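Putative uncharacterized protein (Enterococcus faecalis, PDB 4EC6) is of unknown biochemical function but, as the VirB8-like C-terminal domain of TraM, probably takes part in type IV secretion during transfer of the conjugative plasmid pIP501. Local coordinates at residues A[62-67]-A[83-88]; A[76-81]-A[95-100]; A[103-108]-A[119-124]; A[113-118]-A[137-142]. One frame throughout, in Å; residues are numbered along the deposited sequence.

Contact 1 (A[62-67]-A[83-88])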
# COMPACT_ATOMS: atom_id res chain seq x y z
N ARG A 62 7.52 5.60 4.37
CA ARG A 62 7.79 4.16 4.23
C ARG A 62 9.25 3.90 4.03
O ARG A 62 9.80 2.97 4.60
CB ARG A 62 6.96 3.53 3.12
CG ARG A 62 5.53 3.24 3.56
CD ARG A 62 4.67 3.20 2.32
NE ARG A 62 3.24 3.06 2.62
CZ ARG A 62 2.68 1.90 2.96
NH1 ARG A 62 3.41 0.79 3.08
NH2 ARG A 62 1.40 1.83 3.21
N TYR A 63 9.88 4.73 3.19
CA TYR A 63 11.28 4.57 2.87
C TYR A 63 12.11 4.78 4.12
O TYR A 63 12.90 3.90 4.50
CB TYR A 63 11.68 5.47 1.72
CG TYR A 63 11.57 4.80 0.38
CD1 TYR A 63 12.61 3.99 -0.13
CD2 TYR A 63 10.42 4.91 -0.35
CE1 TYR A 63 12.48 3.36 -1.36
CE2 TYR A 63 10.27 4.27 -1.55
CZ TYR A 63 11.29 3.51 -2.06
OH TYR A 63 11.07 2.92 -3.29
N PHE A 64 11.85 5.87 4.83
CA PHE A 64 12.46 6.08 6.14
C PHE A 64 12.26 4.88 7.06
O PHE A 64 13.22 4.49 7.72
CB PHE A 64 11.93 7.37 6.80
CG PHE A 64 12.31 7.52 8.27
CD1 PHE A 64 13.61 7.82 8.64
CD2 PHE A 64 11.34 7.40 9.27
CE1 PHE A 64 13.95 7.99 9.97
CE2 PHE A 64 11.67 7.55 10.59
CZ PHE A 64 12.98 7.85 10.95
N LEU A 65 11.05 4.32 7.15
CA LEU A 65 10.85 3.19 8.09
C LEU A 65 11.73 1.95 7.80
O LEU A 65 12.18 1.25 8.70
CB LEU A 65 9.38 2.80 8.18
CG LEU A 65 8.53 3.79 8.97
CD1 LEU A 65 7.04 3.56 8.80
CD2 LEU A 65 8.89 3.66 10.42
N THR A 66 11.96 1.69 6.52
CA THR A 66 12.85 0.68 6.09
C THR A 66 14.26 0.88 6.69
O THR A 66 14.86 -0.07 7.16
CB THR A 66 12.86 0.75 4.57
OG1 THR A 66 11.60 0.23 4.10
CG2 THR A 66 13.96 -0.06 4.01
N TYR A 67 14.79 2.09 6.71
CA TYR A 67 16.10 2.31 7.28
C TYR A 67 16.06 2.40 8.83
O TYR A 67 16.90 1.89 9.54
CB TYR A 67 16.76 3.51 6.61
CG TYR A 67 17.13 3.18 5.21
CD1 TYR A 67 18.19 2.27 4.93
CD2 TYR A 67 16.40 3.68 4.14
CE1 TYR A 67 18.53 1.90 3.63
CE2 TYR A 67 16.72 3.31 2.82
CZ TYR A 67 17.78 2.42 2.59
OH TYR A 67 18.12 2.08 1.33
N ARG A 83 20.67 8.77 7.67
CA ARG A 83 21.07 10.18 7.74
C ARG A 83 20.32 11.11 6.80
O ARG A 83 19.87 12.16 7.25
CB ARG A 83 22.60 10.32 7.61
CG ARG A 83 23.20 11.73 7.70
CD ARG A 83 22.23 12.76 8.29
NE ARG A 83 22.50 13.02 9.68
CZ ARG A 83 21.68 13.58 10.56
NH1 ARG A 83 20.43 13.94 10.28
NH2 ARG A 83 22.16 13.75 11.79
N THR A 84 20.16 10.73 5.53
CA THR A 84 19.54 11.59 4.52
C THR A 84 18.09 11.82 4.75
O THR A 84 17.60 12.80 4.30
CB THR A 84 19.67 11.09 3.08
OG1 THR A 84 19.20 9.73 2.99
CG2 THR A 84 21.11 11.16 2.60
N TYR A 85 17.41 10.87 5.42
CA TYR A 85 15.99 11.01 5.79
C TYR A 85 15.73 11.91 6.96
O TYR A 85 14.65 12.47 7.07
CB TYR A 85 15.39 9.67 6.13
CG TYR A 85 15.37 8.76 4.99
CD1 TYR A 85 14.38 8.87 4.02
CD2 TYR A 85 16.35 7.80 4.83
CE1 TYR A 85 14.35 8.04 2.93
CE2 TYR A 85 16.35 6.99 3.71
CZ TYR A 85 15.33 7.12 2.77
OH TYR A 85 15.30 6.30 1.66
N VAL A 86 16.71 12.05 7.84
CA VAL A 86 16.51 12.91 9.03
C VAL A 86 17.12 14.30 8.95
O VAL A 86 18.25 14.46 8.54
CB VAL A 86 16.92 12.18 10.32
CG1 VAL A 86 16.45 12.94 11.54
CG2 VAL A 86 16.28 10.79 10.30
N SER A 87 16.35 15.31 9.33
CA SER A 87 16.88 16.65 9.46
C SER A 87 18.14 16.64 10.35
O SER A 87 18.19 15.97 11.38
CB SER A 87 15.81 17.59 10.01
OG SER A 87 16.35 18.78 10.53
N GLU A 88 19.14 17.42 9.94
CA GLU A 88 20.36 17.65 10.72
C GLU A 88 20.06 18.25 12.08
O GLU A 88 20.88 18.20 12.96
CB GLU A 88 21.30 18.58 9.99
CG GLU A 88 22.52 17.92 9.36
CD GLU A 88 23.70 18.90 9.10
OE1 GLU A 88 23.80 20.01 9.72
OE2 GLU A 88 24.59 18.53 8.29
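The ring of Tyr-85 lies flat against helix 54-68, with Phe-64 beneath it and Tyr-63 and Tyr-67 at its far end, in the helical part of an NTF2-like, VirB8-type fold. Over one face of the Tyr-85 ring stands the backbone of Phe-64: its CA is 4.1 Å from the ring centroid and only 15° off the ring normal, a CH-pi contact. The side chains run antiparallel past one another, and CD1 of Phe-64 comes to 3.6 Å from CB of Tyr-85. With its CG anti to the backbone N (chi1 169°), Phe-64 runs out along the loop, where its CE1 meets CG2 of Val-86 at 3.7 Å. One helical turn on, Tyr-67 approaches differently. Its ring and that of Tyr-85 meet rim to rim with planes 27° apart and centroids 5.5 Å apart, so this is no stack.

Apolar contact thus carries the whole junction between the two segments, while backbone bonds from Tyr-85 and Ser-87 to Val-149 tie the loop to strand 147-157. Phe-64 also meets the ring of Phe-138, which places it between the loop and the sheet, and Phe-160 of the second subunit packs on Tyr-85. The phenol oxygen of Tyr-85 has two carbon neighbours, OH lying 3.5 Å from CE2 of Tyr-67 and 3.7 Å from CB of Tyr-63.

Contact 2 (A[76-81]-A[95-100])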
# COMPACT_ATOMS: atom_id res chain seq x y z
N GLU A 76 27.36 3.25 13.78
CA GLU A 76 27.71 4.26 12.77
C GLU A 76 27.04 3.98 11.42
O GLU A 76 26.53 4.89 10.78
CB GLU A 76 29.23 4.47 12.63
CG GLU A 76 29.91 4.99 13.91
CD GLU A 76 29.50 6.42 14.32
OE1 GLU A 76 29.43 7.32 13.45
OE2 GLU A 76 29.27 6.66 15.53
N ASN A 77 27.01 2.74 10.99
CA ASN A 77 26.38 2.43 9.72
C ASN A 77 24.83 2.58 9.78
O ASN A 77 24.22 2.98 8.80
CB ASN A 77 26.81 1.04 9.23
CG ASN A 77 28.33 0.91 9.14
OD1 ASN A 77 29.04 1.90 9.21
ND2 ASN A 77 28.84 -0.32 9.01
N TYR A 78 24.23 2.28 10.93
CA TYR A 78 22.79 2.33 11.08
C TYR A 78 22.39 3.82 10.96
O TYR A 78 21.48 4.20 10.17
CB TYR A 78 22.35 1.70 12.43
CG TYR A 78 20.92 2.05 12.78
CD1 TYR A 78 19.86 1.33 12.26
CD2 TYR A 78 20.63 3.16 13.61
CE1 TYR A 78 18.55 1.68 12.56
CE2 TYR A 78 19.32 3.51 13.91
CZ TYR A 78 18.29 2.76 13.38
OH TYR A 78 17.00 3.11 13.67
N GLN A 79 23.12 4.65 11.67
CA GLN A 79 22.96 6.06 11.51
C GLN A 79 23.25 6.60 10.14
O GLN A 79 22.51 7.44 9.65
CB GLN A 79 23.74 6.77 12.55
CG GLN A 79 23.23 6.43 13.92
CD GLN A 79 24.12 7.03 14.93
OE1 GLN A 79 24.94 7.84 14.54
NE2 GLN A 79 23.97 6.70 16.23
N SER A 80 24.28 6.11 9.46
CA SER A 80 24.57 6.66 8.13
C SER A 80 23.51 6.35 7.14
O SER A 80 23.21 7.17 6.31
CB SER A 80 25.85 6.07 7.57
OG SER A 80 26.88 6.51 8.37
N SER A 81 22.97 5.14 7.19
CA SER A 81 22.01 4.73 6.20
C SER A 81 20.67 5.44 6.38
O SER A 81 19.87 5.41 5.49
CB SER A 81 21.84 3.20 6.21
OG SER A 81 23.10 2.57 6.19
N TRP A 95 20.85 6.91 18.24
CA TRP A 95 19.89 5.96 17.70
C TRP A 95 20.63 4.70 17.41
O TRP A 95 21.64 4.75 16.77
CB TRP A 95 19.26 6.50 16.43
CG TRP A 95 18.36 7.71 16.62
CD1 TRP A 95 18.26 8.53 17.74
CD2 TRP A 95 17.45 8.30 15.66
NE1 TRP A 95 17.36 9.51 17.53
CE2 TRP A 95 16.85 9.43 16.31
CE3 TRP A 95 17.09 8.01 14.35
CZ2 TRP A 95 15.93 10.24 15.68
CZ3 TRP A 95 16.15 8.83 13.72
CH2 TRP A 95 15.60 9.92 14.37
N LYS A 96 20.12 3.57 17.87
CA LYS A 96 20.66 2.26 17.49
C LYS A 96 19.59 1.40 16.85
O LYS A 96 18.38 1.68 16.98
CB LYS A 96 21.21 1.54 18.73
CG LYS A 96 22.41 2.19 19.38
CD LYS A 96 22.47 1.81 20.86
CE LYS A 96 23.17 2.91 21.67
NZ LYS A 96 22.89 2.88 23.15
N ALA A 97 20.02 0.32 16.19
CA ALA A 97 19.10 -0.68 15.67
C ALA A 97 18.22 -1.07 16.83
O ALA A 97 18.70 -1.17 17.95
CB ALA A 97 19.85 -1.87 15.13
N LEU A 98 16.92 -1.22 16.60
CA LEU A 98 15.99 -1.45 17.69
C LEU A 98 15.78 -2.94 17.96
O LEU A 98 15.06 -3.25 18.89
CB LEU A 98 14.64 -0.79 17.37
CG LEU A 98 14.58 0.70 17.11
CD1 LEU A 98 13.17 1.09 16.68
CD2 LEU A 98 14.92 1.44 18.38
N GLY A 99 16.38 -3.83 17.18
CA GLY A 99 16.21 -5.28 17.35
C GLY A 99 14.81 -5.83 17.04
O GLY A 99 14.41 -6.86 17.58
N LYS A 100 14.07 -5.13 16.17
CA LYS A 100 12.69 -5.43 15.82
C LYS A 100 12.60 -5.59 14.33
O LYS A 100 13.23 -4.89 13.61
CB LYS A 100 11.81 -4.31 16.31
CG LYS A 100 11.93 -4.17 17.82
CD LYS A 100 11.32 -2.90 18.37
CE LYS A 100 10.11 -3.20 19.22
NZ LYS A 100 9.99 -2.15 20.26
O HOH W 1 17.08 3.96 16.41
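Trp-95, well inside the loop that leads from helix 75-82 to strand 101-112, meets both Tyr-78 and Gln-79; this is a helix-on-loop contact in the helical part of the NTF2-like fold. The carbonyl of Trp-95 is taken by the Gln-79 amide: NE2 donates to O over 3.1 Å with an N-H...O angle of 170°. The acceptor lies almost in the amide plane, and the extended Gln-79 chain carries the group out to it. Trp-95 CB, meanwhile, sits in the plane of the Tyr-78 ring at its edge, 3.9 Å from CE2, and the indole leads away from Tyr-78 and Gln-79, to Leu-82 at the end of the helix, Val-86 and Pro-153.

At Lys-96 the side chain starts out away from residues 76-81 and the backbone does the touching. Its C atom lies over one face of the Tyr-78 ring, 3.6 Å from CE2 and offset toward the rim. A chi1 of 165° swings the Tyr-78 ring away from its own N and lays it along the loop. Ala-97 follows on the same face, its N above the ring centre, and its CB is 4.3 Å from CD1 of Tyr-78.

Beyond the ring, the phenol is hydrogen-bonded to the carbonyl of Tyr-68 in the end of helix 54-68. A water also joins it to the loop, donating to Tyr-78 OH at 2.9 Å and to Lys-96 O at 2.7 Å.

Contact 3 (A[103-108]-A[119-124])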
# COMPACT_ATOMS: atom_id res chain seq x y z
N LYS A 103 7.36 -6.44 9.73
CA LYS A 103 6.64 -7.42 8.88
C LYS A 103 5.68 -6.75 7.93
O LYS A 103 5.40 -7.30 6.87
CB LYS A 103 5.83 -8.43 9.69
CG LYS A 103 6.57 -9.18 10.79
CD LYS A 103 7.82 -9.90 10.29
CE LYS A 103 7.47 -11.04 9.36
NZ LYS A 103 8.54 -11.14 8.32
N SER A 104 5.14 -5.59 8.31
CA SER A 104 4.23 -4.86 7.46
C SER A 104 4.07 -3.41 7.91
O SER A 104 4.21 -3.08 9.11
CB SER A 104 2.87 -5.55 7.34
OG SER A 104 2.02 -5.14 8.37
N VAL A 105 3.74 -2.56 6.93
CA VAL A 105 3.60 -1.16 7.17
C VAL A 105 2.34 -0.67 6.48
O VAL A 105 2.19 -0.86 5.29
CB VAL A 105 4.83 -0.39 6.60
CG1 VAL A 105 4.65 1.11 6.77
CG2 VAL A 105 6.10 -0.91 7.25
N ASN A 106 1.46 -0.02 7.22
CA ASN A 106 0.31 0.62 6.62
C ASN A 106 0.24 2.04 7.06
O ASN A 106 0.33 2.34 8.24
CB ASN A 106 -0.99 -0.09 7.02
CG ASN A 106 -1.11 -1.47 6.40
OD1 ASN A 106 -1.43 -1.62 5.24
ND2 ASN A 106 -0.82 -2.46 7.16
N TYR A 107 0.08 2.94 6.11
CA TYR A 107 -0.08 4.36 6.40
C TYR A 107 -1.34 4.62 7.18
O TYR A 107 -2.38 4.12 6.81
CB TYR A 107 -0.11 5.15 5.09
CG TYR A 107 -0.19 6.63 5.27
CD1 TYR A 107 0.81 7.33 5.95
CD2 TYR A 107 -1.26 7.34 4.74
CE1 TYR A 107 0.75 8.72 6.07
CE2 TYR A 107 -1.34 8.71 4.85
CZ TYR A 107 -0.35 9.41 5.51
OH TYR A 107 -0.43 10.79 5.66
N TYR A 108 -1.27 5.44 8.23
CA TYR A 108 -2.41 5.66 9.12
C TYR A 108 -2.79 7.15 9.20
O TYR A 108 -3.53 7.57 10.08
CB TYR A 108 -2.13 5.04 10.50
CG TYR A 108 -3.37 4.57 11.27
CD1 TYR A 108 -4.30 3.74 10.68
CD2 TYR A 108 -3.60 4.96 12.59
CE1 TYR A 108 -5.43 3.32 11.34
CE2 TYR A 108 -4.73 4.53 13.29
CZ TYR A 108 -5.65 3.70 12.64
OH TYR A 108 -6.79 3.26 13.29
N VAL A 119 2.93 12.22 11.01
CA VAL A 119 2.42 11.06 10.28
C VAL A 119 2.33 9.84 11.19
O VAL A 119 3.14 9.65 12.08
CB VAL A 119 3.23 10.74 8.99
CG1 VAL A 119 3.41 11.97 8.16
CG2 VAL A 119 4.61 10.18 9.28
N GLU A 120 1.37 8.98 10.96
CA GLU A 120 1.31 7.71 11.69
C GLU A 120 1.26 6.53 10.77
O GLU A 120 0.69 6.62 9.68
CB GLU A 120 0.07 7.66 12.56
CG GLU A 120 -0.07 8.87 13.45
CD GLU A 120 -1.32 8.82 14.31
OE1 GLU A 120 -2.15 7.93 14.12
OE2 GLU A 120 -1.48 9.68 15.17
N TYR A 121 1.86 5.42 11.22
CA TYR A 121 1.74 4.12 10.56
C TYR A 121 1.37 3.03 11.55
O TYR A 121 1.76 3.07 12.73
CB TYR A 121 3.03 3.75 9.85
CG TYR A 121 3.51 4.74 8.81
CD1 TYR A 121 3.46 4.42 7.45
CD2 TYR A 121 4.02 5.98 9.17
CE1 TYR A 121 3.86 5.32 6.48
CE2 TYR A 121 4.45 6.89 8.21
CZ TYR A 121 4.37 6.54 6.86
OH TYR A 121 4.77 7.43 5.92
N LEU A 122 0.64 2.03 11.08
CA LEU A 122 0.44 0.80 11.85
C LEU A 122 1.44 -0.23 11.38
O LEU A 122 1.58 -0.43 10.19
CB LEU A 122 -0.97 0.24 11.67
CG LEU A 122 -2.04 1.09 12.30
CD1 LEU A 122 -3.22 0.16 12.53
CD2 LEU A 122 -1.60 1.76 13.62
N LEU A 123 2.11 -0.91 12.31
CA LEU A 123 3.14 -1.86 11.96
C LEU A 123 2.85 -3.22 12.59
O LEU A 123 2.26 -3.31 13.67
CB LEU A 123 4.48 -1.36 12.48
CG LEU A 123 4.90 0.09 12.29
CD1 LEU A 123 6.20 0.42 13.00
CD2 LEU A 123 5.09 0.36 10.80
N ASN A 124 3.25 -4.27 11.92
CA ASN A 124 3.40 -5.53 12.59
C ASN A 124 4.90 -5.64 12.78
O ASN A 124 5.65 -5.72 11.78
CB ASN A 124 2.93 -6.71 11.74
CG ASN A 124 1.40 -6.77 11.58
OD1 ASN A 124 0.63 -6.41 12.49
ND2 ASN A 124 0.95 -7.29 10.41
O HOH W 2 0.64 -2.67 9.21
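Tyr-121 and Tyr-107 meet as a non-hydrogen-bonded pair of the antiparallel hairpin formed by strands 101-112 and 117-126, part of the curved sheet of the NTF2-like fold. Followed outward, the Tyr-121 side chain first sets CB 3.4 Å from the carbonyl O of Asn-106. CG stays near the same oxygen, and CD1 then touches CG1 of Val-105 at 3.6 Å. CE1 and CZ pass under the edge of Tyr-107, whose CD1 stands over the Tyr-121 face; the T-shaped pair has planes 67° apart and centroids separated by 5.4 Å. Tyr-107 holds CG opposite its own N (chi1 -177°), bringing the ring edge to Tyr-121. At the tip of Tyr-121, OH bonds to the carbonyl of Asp-58 in helix 54-68.

On the side of the sheet that carries Asn-106, Leu-122 places its CG over the Tyr-108 ring, 3.9 Å from the centroid, a CH-pi contact. Lys-56 of the third subunit makes a cation-pi contact with the same ring, and Asn-124 OD1 accepts from Tyr-63 OH of that subunit.

Asn-106 and Leu-122 exchange a reciprocal pair of backbone bonds. A classic beta bulge sets two residues against Asn-124: Lys-103 N donates to Asn-124 O and Asn-124 N to Ser-104 O. A water beside it is hydrogen-bonded to Ser-104 OG, accepts from Asn-106 ND2 and donates to Leu-122 O at 2.6 Å.

Contact 4 (A[113-118]-A[137-142])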
# COMPACT_ATOMS: atom_id res chain seq x y z
N THR A 113 0.99 20.10 11.24
CA THR A 113 1.67 20.82 12.31
C THR A 113 2.07 22.20 11.77
O THR A 113 1.84 22.52 10.57
CB THR A 113 2.98 20.13 12.74
OG1 THR A 113 3.84 20.01 11.59
CG2 THR A 113 2.70 18.77 13.29
N LYS A 114 2.70 22.99 12.63
CA LYS A 114 3.10 24.34 12.26
C LYS A 114 3.98 24.40 11.02
O LYS A 114 3.73 25.23 10.16
CB LYS A 114 3.65 25.11 13.46
CG LYS A 114 2.50 25.71 14.27
CD LYS A 114 2.74 25.88 15.76
CE LYS A 114 1.41 26.19 16.46
NZ LYS A 114 1.51 26.08 17.95
N LYS A 115 4.93 23.48 10.87
CA LYS A 115 5.79 23.50 9.68
C LYS A 115 5.77 22.22 8.86
O LYS A 115 6.46 22.09 7.83
CB LYS A 115 7.21 23.99 10.00
CG LYS A 115 7.46 24.23 11.48
CD LYS A 115 7.39 22.89 12.21
CE LYS A 115 6.52 22.92 13.46
NZ LYS A 115 5.91 21.58 13.62
N GLY A 116 4.96 21.26 9.29
CA GLY A 116 4.88 20.05 8.53
C GLY A 116 3.68 19.21 8.83
O GLY A 116 2.52 19.70 8.86
N TYR A 117 3.96 17.93 9.01
CA TYR A 117 2.93 16.97 9.25
C TYR A 117 3.42 15.99 10.25
O TYR A 117 4.57 15.59 10.20
CB TYR A 117 2.58 16.27 7.96
CG TYR A 117 1.74 17.14 7.08
CD1 TYR A 117 0.36 17.04 7.11
CD2 TYR A 117 2.32 18.08 6.21
CE1 TYR A 117 -0.42 17.83 6.31
CE2 TYR A 117 1.54 18.87 5.38
CZ TYR A 117 0.17 18.73 5.46
OH TYR A 117 -0.67 19.51 4.70
N SER A 118 2.54 15.62 11.16
CA SER A 118 2.74 14.47 12.01
C SER A 118 2.12 13.26 11.27
O SER A 118 0.93 13.29 10.92
CB SER A 118 2.05 14.70 13.34
OG SER A 118 2.18 13.55 14.13
N THR A 137 4.64 7.12 15.23
CA THR A 137 4.35 8.52 14.97
C THR A 137 5.71 9.28 14.88
O THR A 137 6.65 9.03 15.62
CB THR A 137 3.53 9.06 16.15
OG1 THR A 137 2.52 8.10 16.42
CG2 THR A 137 2.83 10.37 15.84
N PHE A 138 5.81 10.19 13.93
CA PHE A 138 6.94 11.08 13.82
C PHE A 138 6.55 12.27 12.94
O PHE A 138 5.59 12.22 12.18
CB PHE A 138 8.16 10.35 13.29
CG PHE A 138 7.99 9.71 11.94
CD1 PHE A 138 8.34 10.41 10.78
CD2 PHE A 138 7.57 8.38 11.82
CE1 PHE A 138 8.23 9.81 9.53
CE2 PHE A 138 7.46 7.78 10.55
CZ PHE A 138 7.79 8.49 9.41
N GLU A 139 7.28 13.37 13.05
CA GLU A 139 6.98 14.51 12.16
C GLU A 139 7.90 14.63 10.95
O GLU A 139 8.98 14.09 10.94
CB GLU A 139 6.89 15.79 12.96
CG GLU A 139 5.92 15.58 14.07
CD GLU A 139 5.87 16.74 15.03
OE1 GLU A 139 6.31 17.87 14.63
OE2 GLU A 139 5.40 16.50 16.18
N VAL A 140 7.45 15.37 9.97
CA VAL A 140 8.07 15.40 8.64
C VAL A 140 7.87 16.81 8.12
O VAL A 140 6.85 17.39 8.39
CB VAL A 140 7.32 14.40 7.74
CG1 VAL A 140 7.50 14.70 6.27
CG2 VAL A 140 7.86 13.02 8.03
N GLU A 141 8.86 17.39 7.46
CA GLU A 141 8.77 18.75 6.93
C GLU A 141 9.23 18.76 5.50
O GLU A 141 10.09 17.96 5.11
CB GLU A 141 9.55 19.75 7.78
CG GLU A 141 8.90 20.02 9.13
CD GLU A 141 9.82 20.82 10.06
OE1 GLU A 141 10.77 21.49 9.56
OE2 GLU A 141 9.62 20.76 11.31
N PRO A 142 8.60 19.60 4.67
CA PRO A 142 9.03 19.55 3.28
C PRO A 142 10.32 20.32 3.16
O PRO A 142 10.63 21.14 4.01
CB PRO A 142 7.90 20.27 2.54
CG PRO A 142 7.27 21.18 3.56
CD PRO A 142 7.38 20.41 4.86
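Tyr-117 and Val-140 satisfy one another's backbone across the hairpin of strands 117-126 and 131-142. Tyr-117 N donates to Val-140 O over 3.0 Å, and Val-140 N returns the bond to Tyr-117 O over 2.9 Å, the latter bent, with an N-H...O angle of 134°. Each carbonyl also receives a CA-H...O contact: Gly-116 CA lies 3.3 Å from Val-140 O, and Glu-139 CA is equally close to Tyr-117 O. The next pair, Ser-118 and Glu-139, is non-hydrogen-bonded, and its backbone groups turn outward. Ser-118 bonds to Glu-111 of strand 101-112, whereas Glu-139 shares a backbone bond with Thr-150, and its N donates to Thr-151 OG1.

Before the strand, Thr-113 N is held by Gly-116 O within the turn. Lys-115 bends back over strand 131-142, its CD 3.2 Å from Glu-141 OE2. Its NZ has only a long salt bridge, 3.9 Å, to OE1 of Glu-139, whose chain runs extended beyond CG (chi2 174°) toward it; Glu-141 OE2 stands farther still, at 4.4 Å.

The strong bonds are thus those of the backbone, which fix the hairpin register. The exposed lysine pairs closely with neither carboxylate, so its charge probably adds only a diffuse attraction.

Contacts 1 and 2 belong to the helical layer, and their segments alternate along the chain: helix 54-68, helix 75-82, then the two parts of the long loop. Their centres lie 11 Å apart, and Tyr-67 O packs on Tyr-78 CE1 between them. Contacts 3 and 4 follow in the antiparallel sheet, with segments that alternate likewise; they share strand 117-126, have centres 17 Å apart and are joined by Val-119 and Phe-138. Helix 54-68 joins the layers, Leu-65 packing on Tyr-121 of contact 3. Contacts 2 and 4 are farthest apart, about 22 Å between centres. Helices packed on a curved sheet are consistent with the VirB8-like fold, and contacts 1 and 3 also meet neighbouring subunits.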